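Local coordinates for protein HTH-type transcriptional regulator cbl (Escherichia coli K12, PDB 2FYI) that belongs to the LysR family of DNA-binding transcriptional regulators and may act as an accessory regulator of the cys regulon, here represented by its cofactor-binding domain, at residues K152-V155 / A156-L159. Numbering follows the deposited sequence.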
ATOM      1  N   LYS A 152      -0.751   0.537  10.916  1.00 28.49           N
ATOM      2  CA  LYS A 152      -0.255   1.445  11.982  1.00 29.37           C
ATOM      3  C   LYS A 152      -1.226   2.594  12.273  1.00 29.02           C
ATOM      4  O   LYS A 152      -1.505   2.904  13.432  1.00 29.42           O
ATOM      5  CB  LYS A 152       1.129   2.013  11.686  1.00 29.69           C
ATOM      6  CG  LYS A 152       2.227   1.005  11.847  1.00 31.72           C
ATOM      7  CD  LYS A 152       3.380   1.343  10.903  1.00 33.44           C
ATOM      8  CE  LYS A 152       4.535   0.332  10.960  1.00 33.91           C
ATOM      9  NZ  LYS A 152       5.558   0.705   9.891  1.00 35.24           N
ATOM     10  N   THR A 153      -1.758   3.209  11.221  1.00 27.38           N
ATOM     11  CA  THR A 153      -2.636   4.347  11.390  1.00 25.78           C
ATOM     12  C   THR A 153      -3.860   3.978  12.218  1.00 26.90           C
ATOM     13  O   THR A 153      -4.256   4.746  13.098  1.00 27.35           O
ATOM     14  CB  THR A 153      -3.022   4.905  10.029  1.00 24.81           C
ATOM     15  OG1 THR A 153      -1.820   5.317   9.366  1.00 25.45           O
ATOM     16  CG2 THR A 153      -3.986   6.073  10.115  1.00 22.40           C
ATOM     17  N   TYR A 154      -4.455   2.807  11.970  1.00 26.06           N
ATOM     18  CA  TYR A 154      -5.732   2.517  12.611  1.00 24.64           C
ATOM     19  C   TYR A 154      -5.558   2.000  14.033  1.00 26.15           C
ATOM     20  O   TYR A 154      -6.471   2.148  14.872  1.00 26.57           O
ATOM     21  CB  TYR A 154      -6.677   1.693  11.694  1.00 21.57           C
ATOM     22  CG  TYR A 154      -7.204   2.636  10.689  1.00 20.24           C
ATOM     23  CD1 TYR A 154      -6.553   2.823   9.470  1.00 20.15           C
ATOM     24  CD2 TYR A 154      -8.240   3.471  11.010  1.00 18.94           C
ATOM     25  CE1 TYR A 154      -7.002   3.788   8.559  1.00 19.57           C
ATOM     26  CE2 TYR A 154      -8.681   4.449  10.124  1.00 19.25           C
ATOM     27  CZ  TYR A 154      -8.069   4.603   8.902  1.00 19.93           C
ATOM     28  OH  TYR A 154      -8.523   5.603   8.041  1.00 20.61           O
ATOM     29  N   VAL A 155      -4.389   1.429  14.322  1.00 26.06           N
ATOM     30  CA  VAL A 155      -4.117   1.000  15.685  1.00 26.29           C
ATOM     31  C   VAL A 155      -3.911   2.261  16.505  1.00 26.35           C
ATOM     32  O   VAL A 155      -4.441   2.415  17.609  1.00 27.08           O
ATOM     33  CB  VAL A 155      -2.865   0.109  15.767  1.00 26.91           C
ATOM     34  CG1 VAL A 155      -2.403  -0.039  17.206  1.00 25.76           C
ATOM     35  CG2 VAL A 155      -3.100  -1.259  15.076  1.00 26.24           C
ATOM     36  N   ALA A 156      -3.151   3.184  15.941  1.00 26.14           N
ATOM     37  CA  ALA A 156      -2.925   4.467  16.581  1.00 26.05           C
ATOM     38  C   ALA A 156      -4.245   5.184  16.799  1.00 27.64           C
ATOM     39  O   ALA A 156      -4.439   5.790  17.821  1.00 30.36           O
ATOM     40  CB  ALA A 156      -2.007   5.308  15.751  1.00 23.82           C
ATOM     41  N   LEU A 157      -5.166   5.099  15.850  1.00 28.41           N
ATOM     42  CA  LEU A 157      -6.429   5.801  15.937  1.00 27.95           C
ATOM     43  C   LEU A 157      -7.340   5.255  17.010  1.00 28.94           C
ATOM     44  O   LEU A 157      -8.213   5.965  17.473  1.00 31.20           O
ATOM     45  CB  LEU A 157      -7.167   5.678  14.627  1.00 28.62           C
ATOM     46  CG  LEU A 157      -8.229   6.744  14.447  1.00 29.13           C
ATOM     47  CD1 LEU A 157      -7.533   8.063  14.215  1.00 30.66           C
ATOM     48  CD2 LEU A 157      -9.076   6.402  13.245  1.00 29.95           C
ATOM     49  N   GLY A 158      -7.187   3.992  17.389  1.00 28.09           N
ATOM     50  CA  GLY A 158      -8.087   3.411  18.343  1.00 26.78           C
ATOM     51  C   GLY A 158      -9.018   2.345  17.809  1.00 28.75           C
ATOM     52  O   GLY A 158      -9.700   1.673  18.580  1.00 30.36           O
ATOM     53  N   LEU A 159      -9.050   2.141  16.499  1.00 29.94           N
ATOM     54  CA  LEU A 159      -9.972   1.176  15.906  1.00 29.72           C
ATOM     55  C   LEU A 159      -9.863  -0.271  16.403  1.00 30.20           C
ATOM     56  O   LEU A 159     -10.873  -0.981  16.350  1.00 31.30           O
ATOM     57  CB  LEU A 159      -9.794   1.178  14.414  1.00 31.03           C
ATOM     58  CG  LEU A 159     -10.940   0.590  13.612  1.00 32.56           C
ATOM     59  CD1 LEU A 159     -12.172   1.501  13.700  1.00 33.24           C
ATOM     60  CD2 LEU A 159     -10.484   0.419  12.170  1.00 32.55           C
TER
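Tyr154 and Leu159 join through the backbone where helix 148-157 ends: Gly158 leaves the helical path with positive phi (111°), and the N-H groups of Gly158 and Leu159 turn back into the last turn, forming a Schellman motif. Just before the terminus the i to i+4 pattern still holds, with Ala156 N giving a nearly straight bond to Lys152 O at 3.0 Å and Leu157 N a more bent one to Thr153 O at 2.9 Å. Tyr154 O then receives a weak bond from Leu159 N at 3.0 Å and a second weak one from Gly158 N, which also binds Val155 O at 3.2 Å from well above that carbonyl's plane. Gly158, with no side chain, takes its backbone angles without crowding the carbonyl oxygen of Leu157.

The apolar contact of the motif pairs Leu159 with Tyr154: Leu159 CD2 comes to 4.0 Å from Tyr154 CD2 and as near to Tyr154 CB. Leu157, still in the last helical turn, is an added neighbour; its CG stands anti to the backbone N (chi1 -160°), which brings CD2 to 3.7 Å from Tyr154 CE2. Both leucines run side by side with Tyr154, meeting the CD2 side of the ring obliquely, one on either side of its plane. The methyl CG2 of Thr153 sits over one ring face, near the rim.

In the cofactor-binding domain this helix follows strand 141-145 and precedes strand 161-165; Tyr154 and Leu159 both pack on Leu143. Leu29 of the second subunit packs on Tyr154, and its Ala25 O accepts a hydrogen bond from the phenol, placing this helix end at the subunit interface. Chemically, the turn gives Tyr154 O two weak N-H partners and Val155 O one, while Leu159 closes over the tyrosine side chain.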